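PDB 4MAD: beta-galactosidase from Bacillus circulans, which probably hydrolyses terminal non-reducing beta-D-galactose residues in beta-D-galactosides, as a family 35 glycoside hydrolase. Local coordinates for residues R42-Y47 with T291-Y296; M286-T291 with G317-S322. All blocks are in the same frame, centred on the assembly; numbering follows the deposited sequence.

Interaction 1: R42-Y47 with T291-Y296; sequences RTVPEY and TNFGFY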
ATOM      1  N   ARG A  42       3.182  -6.303   4.182  1.00 15.03           N
ATOM      2  CA  ARG A  42       4.271  -5.385   3.948  1.00 14.14           C
ATOM      3  C   ARG A  42       5.689  -5.904   4.289  1.00 13.94           C
ATOM      4  O   ARG A  42       6.610  -5.203   4.150  1.00 15.17           O
ATOM      5  CB  ARG A  42       3.978  -4.067   4.616  1.00 15.13           C
ATOM      6  CG  ARG A  42       3.007  -3.237   3.832  1.00 17.86           C
ATOM      7  CD  ARG A  42       2.563  -1.977   4.529  1.00 16.26           C
ATOM      8  NE  ARG A  42       2.158  -0.934   3.622  1.00 15.95           N
ATOM      9  CZ  ARG A  42       1.093  -0.154   3.755  1.00 15.47           C
ATOM     10  NH1 ARG A  42       0.321  -0.273   4.799  1.00 13.64           N
ATOM     11  NH2 ARG A  42       0.857   0.781   2.858  1.00 12.93           N
ATOM     12  N   THR A  43       5.800  -7.155   4.734  1.00 12.70           N
ATOM     13  CA  THR A  43       7.082  -7.779   4.991  1.00 14.35           C
ATOM     14  C   THR A  43       7.059  -9.212   4.448  1.00 16.77           C
ATOM     15  O   THR A  43       6.099  -9.839   4.557  1.00 15.64           O
ATOM     16  CB  THR A  43       7.398  -7.732   6.482  1.00 18.95           C
ATOM     17  OG1 THR A  43       7.589  -6.379   6.863  1.00 17.37           O
ATOM     18  CG2 THR A  43       8.600  -8.568   6.799  1.00 13.86           C
ATOM     19  N   VAL A  44       8.129  -9.684   3.866  1.00 15.46           N
ATOM     20  CA  VAL A  44       8.104 -11.057   3.348  1.00 18.12           C
ATOM     21  C   VAL A  44       7.926 -12.042   4.503  1.00 18.01           C
ATOM     22  O   VAL A  44       8.438 -11.813   5.549  1.00 17.87           O
ATOM     23  CB  VAL A  44       9.401 -11.445   2.576  1.00 19.66           C
ATOM     24  CG1 VAL A  44       9.480 -10.701   1.279  1.00 21.45           C
ATOM     25  CG2 VAL A  44      10.615 -11.202   3.429  1.00 17.88           C
ATOM     26  N   PRO A  45       7.256 -13.165   4.279  1.00 19.13           N
ATOM     27  CA  PRO A  45       6.903 -14.061   5.374  1.00 19.55           C
ATOM     28  C   PRO A  45       8.077 -14.649   6.142  1.00 18.05           C
ATOM     29  O   PRO A  45       7.996 -14.879   7.308  1.00 19.36           O
ATOM     30  CB  PRO A  45       6.099 -15.162   4.699  1.00 20.93           C
ATOM     31  CG  PRO A  45       6.075 -14.878   3.345  1.00 21.02           C
ATOM     32  CD  PRO A  45       6.567 -13.547   3.059  1.00 18.89           C
ATOM     33  N   GLU A  46       9.192 -14.808   5.475  1.00 18.55           N
ATOM     34  CA  GLU A  46      10.381 -15.381   6.077  1.00 21.11           C
ATOM     35  C   GLU A  46      10.815 -14.551   7.282  1.00 21.25           C
ATOM     36  O   GLU A  46      11.405 -15.049   8.174  1.00 17.50           O
ATOM     37  CB  GLU A  46      11.484 -15.451   5.043  1.00 22.14           C
ATOM     38  CG  GLU A  46      11.210 -16.489   4.019  1.00 25.51           C
ATOM     39  CD  GLU A  46      10.349 -16.037   2.866  1.00 31.83           C
ATOM     40  OE1 GLU A  46      10.076 -14.873   2.738  1.00 21.42           O
ATOM     41  OE2 GLU A  46      10.025 -16.891   2.063  1.00 29.10           O
ATOM     42  N   TYR A  47      10.486 -13.258   7.210  1.00 19.72           N
ATOM     43  CA  TYR A  47      10.858 -12.274   8.205  1.00 16.73           C
ATOM     44  C   TYR A  47       9.795 -11.904   9.266  1.00 17.71           C
ATOM     45  O   TYR A  47      10.069 -11.169  10.173  1.00 18.27           O
ATOM     46  CB  TYR A  47      11.409 -11.022   7.523  1.00 18.38           C
ATOM     47  CG  TYR A  47      12.756 -11.139   6.844  1.00 18.12           C
ATOM     48  CD1 TYR A  47      13.689 -12.066   7.251  1.00 18.74           C
ATOM     49  CD2 TYR A  47      13.119 -10.274   5.852  1.00 17.63           C
ATOM     50  CE1 TYR A  47      14.892 -12.144   6.660  1.00 19.93           C
ATOM     51  CE2 TYR A  47      14.333 -10.344   5.271  1.00 20.87           C
ATOM     52  CZ  TYR A  47      15.221 -11.290   5.662  1.00 19.93           C
ATOM     53  OH  TYR A  47      16.468 -11.387   5.129  1.00 18.43           O
ATOM     54  N   THR A 291       7.438  -2.353   3.447  1.00 12.95           N
ATOM     55  CA  THR A 291       7.475  -1.967   2.064  1.00 14.66           C
ATOM     56  C   THR A 291       6.159  -2.148   1.305  1.00 14.33           C
ATOM     57  O   THR A 291       5.522  -3.123   1.507  1.00 14.68           O
ATOM     58  CB  THR A 291       8.593  -2.757   1.320  1.00 16.44           C
ATOM     59  OG1 THR A 291       9.749  -2.873   2.170  1.00 15.81           O
ATOM     60  CG2 THR A 291       8.894  -2.094   0.006  1.00 13.62           C
ATOM     61  N   ASN A 292       5.840  -1.192   0.424  1.00 12.75           N
ATOM     62  CA  ASN A 292       4.828  -1.343  -0.609  1.00 13.81           C
ATOM     63  C   ASN A 292       5.469  -2.009  -1.837  1.00 14.81           C
ATOM     64  O   ASN A 292       5.947  -1.387  -2.695  1.00 13.49           O
ATOM     65  CB  ASN A 292       4.204  -0.000  -0.997  1.00 11.15           C
ATOM     66  CG  ASN A 292       3.693   0.767   0.203  1.00 17.94           C
ATOM     67  OD1 ASN A 292       3.062   0.221   1.038  1.00 15.38           O
ATOM     68  ND2 ASN A 292       3.920   2.047   0.211  1.00 15.94           N
ATOM     69  N   PHE A 293       5.466  -3.326  -1.832  1.00 15.68           N
ATOM     70  CA  PHE A 293       6.059  -4.064  -2.907  1.00 15.10           C
ATOM     71  C   PHE A 293       5.147  -3.902  -4.162  1.00 15.55           C
ATOM     72  O   PHE A 293       4.052  -3.485  -4.062  1.00 15.28           O
ATOM     73  CB  PHE A 293       6.260  -5.565  -2.555  1.00 18.90           C
ATOM     74  CG  PHE A 293       7.305  -5.846  -1.488  1.00 17.68           C
ATOM     75  CD1 PHE A 293       8.631  -5.599  -1.687  1.00 17.28           C
ATOM     76  CD2 PHE A 293       6.948  -6.419  -0.304  1.00 21.88           C
ATOM     77  CE1 PHE A 293       9.518  -5.862  -0.728  1.00 21.30           C
ATOM     78  CE2 PHE A 293       7.859  -6.668   0.624  1.00 23.20           C
ATOM     79  CZ  PHE A 293       9.131  -6.382   0.408  1.00 19.35           C
ATOM     80  N   GLY A 294       5.692  -4.259  -5.316  1.00 14.80           N
ATOM     81  CA  GLY A 294       4.936  -4.269  -6.534  1.00 15.03           C
ATOM     82  C   GLY A 294       4.278  -2.941  -6.818  1.00 15.87           C
ATOM     83  O   GLY A 294       4.869  -1.928  -6.737  1.00 16.62           O
ATOM     84  N   PHE A 295       3.005  -3.032  -7.143  1.00 17.07           N
ATOM     85  CA  PHE A 295       2.187  -1.905  -7.477  1.00 16.86           C
ATOM     86  C   PHE A 295       1.242  -1.566  -6.302  1.00 17.03           C
ATOM     87  O   PHE A 295       0.248  -0.973  -6.511  1.00 18.13           O
ATOM     88  CB  PHE A 295       1.418  -2.247  -8.763  1.00 15.80           C
ATOM     89  CG  PHE A 295       2.272  -2.310  -9.997  1.00 13.68           C
ATOM     90  CD1 PHE A 295       2.956  -1.220 -10.431  1.00 16.55           C
ATOM     91  CD2 PHE A 295       2.365  -3.442 -10.746  1.00 18.76           C
ATOM     92  CE1 PHE A 295       3.683  -1.270 -11.514  1.00 17.70           C
ATOM     93  CE2 PHE A 295       3.065  -3.463 -11.852  1.00 12.82           C
ATOM     94  CZ  PHE A 295       3.725  -2.399 -12.233  1.00 12.32           C
ATOM     95  N   TYR A 296       1.549  -1.994  -5.082  1.00 14.09           N
ATOM     96  CA  TYR A 296       0.555  -1.917  -4.048  1.00 12.84           C
ATOM     97  C   TYR A 296       0.443  -0.585  -3.305  1.00 12.80           C
ATOM     98  O   TYR A 296      -0.360  -0.423  -2.472  1.00 13.34           O
ATOM     99  CB  TYR A 296       0.746  -3.024  -3.046  1.00 12.97           C
ATOM    100  CG  TYR A 296       0.482  -4.405  -3.567  1.00 16.38           C
ATOM    101  CD1 TYR A 296      -0.728  -4.756  -4.093  1.00 19.17           C
ATOM    102  CD2 TYR A 296       1.436  -5.370  -3.477  1.00 19.49           C
ATOM    103  CE1 TYR A 296      -0.954  -6.016  -4.517  1.00 19.90           C
ATOM    104  CE2 TYR A 296       1.212  -6.609  -3.886  1.00 22.71           C
ATOM    105  CZ  TYR A 296       0.014  -6.950  -4.417  1.00 23.11           C
ATOM    106  OH  TYR A 296      -0.188  -8.221  -4.829  1.00 19.10           O
TER
HETATM  107  O   HOH W   1       9.434  -5.148   3.884  1.00 15.21           O
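With CG anti to the carbonyl carbon (chi1 -78°) and the chain extended from CG to NE, Arg42 runs beside Asn292, whose own CG is likewise anti to its carbonyl carbon (chi1 -52°); the two side chains point the same way and their polar ends meet. The guanidinium takes the amide oxygen side-on with two nitrogens: Arg42 NE lies 3.0 Å from Asn292 OD1 and Arg42 NH2 2.9 Å from the same atom. OD1 sits in the guanidinium plane, and the amide plane is turned 52° from it. NE lies nearly along the C=O axis, whereas NH2 is tilted out of the carbonyl plane. The two-nitrogen grip orients the guanidinium, and the bond from Asn292 ND2 to the carbonyl of Ile310 helps hold the turn of the amide. NH2 gives a second bond to the carbonyl of Ala111, and Tyr313 makes a cation-pi contact with Arg42.

The backbones join one residue back, where Thr291 N donates to Arg42 O at 3.0 Å. A water also donates to Arg42 O, and its second hydrogen bond goes to Thr291 OG1 at 2.9 Å, the hydroxyl that also bonds Glu321. Beside this bridge, Phe293 CE2 approaches Arg42 O obliquely and lies 4.4 Å from Val44 CG1, a loose apolar contact. Thr291 CB rests over one face of the same ring, near its rim. From Phe293 to Tyr296 the chain reverses in a type II' beta turn closed by Tyr296 N to Phe293 O, with Gly294 at positive phi. Loops following the first and eighth strands of the (beta/alpha)8 barrel are thus tied together at the end of the barrel where family 35 enzymes keep their active site; the Arg42 side chain is about 10 Å from that of Glu247, the predicted nucleophile.

Interaction 2: M286-T291 with G317-S322; sequences MAHGGT and GLLTES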
ATOM      1  N   MET A 286       3.515   3.538  12.439  1.00 17.93           N
ATOM      2  CA  MET A 286       3.668   2.095  12.364  1.00 14.27           C
ATOM      3  C   MET A 286       4.808   1.641  13.287  1.00 15.89           C
ATOM      4  O   MET A 286       5.761   2.329  13.433  1.00 15.47           O
ATOM      5  CB  MET A 286       4.054   1.691  10.966  1.00 16.72           C
ATOM      6  CG  MET A 286       3.055   1.903   9.930  1.00 16.85           C
ATOM      7  SD  MET A 286       1.670   0.894   9.996  1.00 16.99           S
ATOM      8  CE  MET A 286       2.405  -0.655   9.717  1.00 17.20           C
ATOM      9  N   ALA A 287       4.664   0.511  13.944  1.00 13.31           N
ATOM     10  CA  ALA A 287       5.780  -0.003  14.692  1.00 12.91           C
ATOM     11  C   ALA A 287       6.860  -0.550  13.803  1.00 13.95           C
ATOM     12  O   ALA A 287       7.958  -0.235  13.933  1.00 15.19           O
ATOM     13  CB  ALA A 287       5.361  -1.065  15.657  1.00 15.88           C
ATOM     14  N   HIS A 288       6.456  -1.435  12.922  1.00 13.81           N
ATOM     15  CA  HIS A 288       7.188  -1.810  11.750  1.00 13.89           C
ATOM     16  C   HIS A 288       6.356  -1.547  10.480  1.00 16.54           C
ATOM     17  O   HIS A 288       5.311  -2.042  10.340  1.00 14.74           O
ATOM     18  CB  HIS A 288       7.555  -3.277  11.820  1.00 12.24           C
ATOM     19  CG  HIS A 288       8.286  -3.757  10.614  1.00 15.95           C
ATOM     20  ND1 HIS A 288       9.521  -3.279  10.273  1.00 14.56           N
ATOM     21  CD2 HIS A 288       7.920  -4.598   9.624  1.00 12.26           C
ATOM     22  CE1 HIS A 288       9.894  -3.835   9.146  1.00 18.81           C
ATOM     23  NE2 HIS A 288       8.962  -4.672   8.759  1.00 13.69           N
ATOM     24  N   GLY A 289       6.882  -0.709   9.602  1.00 15.94           N
ATOM     25  CA  GLY A 289       6.233  -0.361   8.370  1.00 16.03           C
ATOM     26  C   GLY A 289       6.474  -1.172   7.116  1.00 13.85           C
ATOM     27  O   GLY A 289       5.607  -1.560   6.432  1.00 15.28           O
ATOM     28  N   GLY A 290       7.740  -1.446   6.883  1.00 14.94           N
ATOM     29  CA  GLY A 290       8.120  -2.293   5.782  1.00 13.17           C
ATOM     30  C   GLY A 290       7.984  -1.640   4.440  1.00 14.20           C
ATOM     31  O   GLY A 290       8.373  -0.538   4.344  1.00 14.48           O
ATOM     32  N   THR A 291       7.438  -2.353   3.447  1.00 12.95           N
ATOM     33  CA  THR A 291       7.475  -1.967   2.064  1.00 14.66           C
ATOM     34  C   THR A 291       6.159  -2.148   1.305  1.00 14.33           C
ATOM     35  O   THR A 291       5.522  -3.123   1.507  1.00 14.68           O
ATOM     36  CB  THR A 291       8.593  -2.757   1.320  1.00 16.44           C
ATOM     37  OG1 THR A 291       9.749  -2.873   2.170  1.00 15.81           O
ATOM     38  CG2 THR A 291       8.894  -2.094   0.006  1.00 13.62           C
ATOM     39  N   GLY A 317       9.525   4.320  11.335  1.00 16.23           N
ATOM     40  CA  GLY A 317       9.007   3.373  12.284  1.00 15.95           C
ATOM     41  C   GLY A 317      10.041   2.990  13.336  1.00 14.43           C
ATOM     42  O   GLY A 317      11.158   3.343  13.232  1.00 14.91           O
ATOM     43  N   LEU A 318       9.585   2.268  14.347  1.00 15.94           N
ATOM     44  CA  LEU A 318      10.430   1.784  15.404  1.00 17.17           C
ATOM     45  C   LEU A 318      11.469   0.818  14.847  1.00 16.47           C
ATOM     46  O   LEU A 318      12.551   0.815  15.315  1.00 16.38           O
ATOM     47  CB  LEU A 318       9.631   1.148  16.505  1.00 17.68           C
ATOM     48  CG  LEU A 318       8.621   2.048  17.169  1.00 16.67           C
ATOM     49  CD1 LEU A 318       7.871   1.328  18.211  1.00 19.75           C
ATOM     50  CD2 LEU A 318       9.166   3.293  17.660  1.00 17.98           C
ATOM     51  N   LEU A 319      11.074   0.025  13.856  1.00 14.65           N
ATOM     52  CA  LEU A 319      11.991  -0.735  13.016  1.00 13.81           C
ATOM     53  C   LEU A 319      12.096  -0.083  11.670  1.00 16.08           C
ATOM     54  O   LEU A 319      11.161   0.467  11.234  1.00 17.55           O
ATOM     55  CB  LEU A 319      11.505  -2.147  12.785  1.00 15.82           C
ATOM     56  CG  LEU A 319      11.139  -2.910  14.029  1.00 16.19           C
ATOM     57  CD1 LEU A 319      10.865  -4.298  13.682  1.00 15.97           C
ATOM     58  CD2 LEU A 319      12.186  -2.812  15.016  1.00 20.77           C
ATOM     59  N   THR A 320      13.241  -0.149  11.038  1.00 16.23           N
ATOM     60  CA  THR A 320      13.435   0.470   9.731  1.00 17.86           C
ATOM     61  C   THR A 320      12.742  -0.396   8.696  1.00 16.41           C
ATOM     62  O   THR A 320      12.308  -1.450   9.002  1.00 15.44           O
ATOM     63  CB  THR A 320      14.882   0.549   9.322  1.00 19.30           C
ATOM     64  OG1 THR A 320      15.362  -0.750   9.128  1.00 15.90           O
ATOM     65  CG2 THR A 320      15.716   1.264  10.339  1.00 19.33           C
ATOM     66  N   GLU A 321      12.730   0.029   7.452  1.00 14.48           N
ATOM     67  CA  GLU A 321      12.017  -0.742   6.405  1.00 16.52           C
ATOM     68  C   GLU A 321      12.547  -2.147   6.343  1.00 16.56           C
ATOM     69  O   GLU A 321      11.817  -3.047   6.210  1.00 16.83           O
ATOM     70  CB  GLU A 321      12.167  -0.126   5.029  1.00 16.69           C
ATOM     71  CG  GLU A 321      11.666  -1.010   3.872  1.00 17.01           C
ATOM     72  CD  GLU A 321      11.683  -0.294   2.500  1.00 24.09           C
ATOM     73  OE1 GLU A 321      12.248   0.795   2.482  1.00 21.79           O
ATOM     74  OE2 GLU A 321      11.138  -0.814   1.524  1.00 18.28           O
ATOM     75  N   SER A 322      13.854  -2.294   6.506  1.00 16.54           N
ATOM     76  CA  SER A 322      14.471  -3.607   6.507  1.00 17.29           C
ATOM     77  C   SER A 322      14.499  -4.328   7.834  1.00 20.51           C
ATOM     78  O   SER A 322      15.027  -5.393   7.918  1.00 20.33           O
ATOM     79  CB  SER A 322      15.870  -3.563   5.973  1.00 20.37           C
ATOM     80  OG  SER A 322      16.642  -2.738   6.740  1.00 19.90           O
TER
HETATM   81  O   HOH W   2      10.727  -5.427   6.455  1.00 20.49           O
HETATM   82  O   HOH W   3       9.497   0.341   9.023  1.00 13.77           O
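Segments 286-291 and 317-322 run side by side as two loops, with Leu319 N donating to Ala287 O at 3.1 Å, nearly straight at 163°. Both belong to the long excursion of the (beta/alpha)8 barrel between its eighth strand, 281-284, and helix 327-339, and the chain turns a corner at Ala287 as it leaves the strand. Gly317 comes close in here: its CA lies 3.6 Å from Met286 O. Next to it, Ala287 CB touches Leu318 CD1 in an apolar contact; Leu55 of helix 48-58 packs on Ala287, and Val332 of helix 327-339 packs on Leu318.

His288 crosses Leu319 at about a right angle. With CG anti to the backbone N (chi1 178°), its imidazole is directed along segment 317-322 and meets it edge-on: Leu319 CB lies 3.4 Å from His288 ND1, and the carbonyl oxygens of Thr320 and Glu321 also lie near the ring plane. Gly290 N sits over one ring face, toward the rim. The far nitrogen, NE2, is hydrogen-bonded to Thr43 OG1 and to a water that donates to Glu321 O. A second water accepts from Gly289 N and donates to Leu319 O, bridging the backbones where they part.

The extended side chain of Glu321 runs on alongside Gly290 toward Thr291, and its CG passes 3.4 Å from Gly290 O. Ser312 holds the other carboxylate oxygen, OE1, so both oxygens are engaged; the hydroxyl of Thr291 donates to OE2 on its anti lone pair, with OG1 and OE2 2.6 Å apart.

The two contacts lie about 11 Å apart, centre to centre, in the catalytic (beta/alpha)8 barrel, and share Thr291. Along the chain the order is 42-47, 286-291, 291-296, 317-322, so segment 286-296 takes part in both: its first half packs on 317-322 and its second half on 42-47. Besides the Thr43-His288 bond, interactions 1 and 2 touch where Arg42 CB packs 3.5 Å from Gly289 O. Together they join the loop after strand 34-38 with the long connection from strand 281-284 to helix 327-339, where the barrel's first and last strands close the ring.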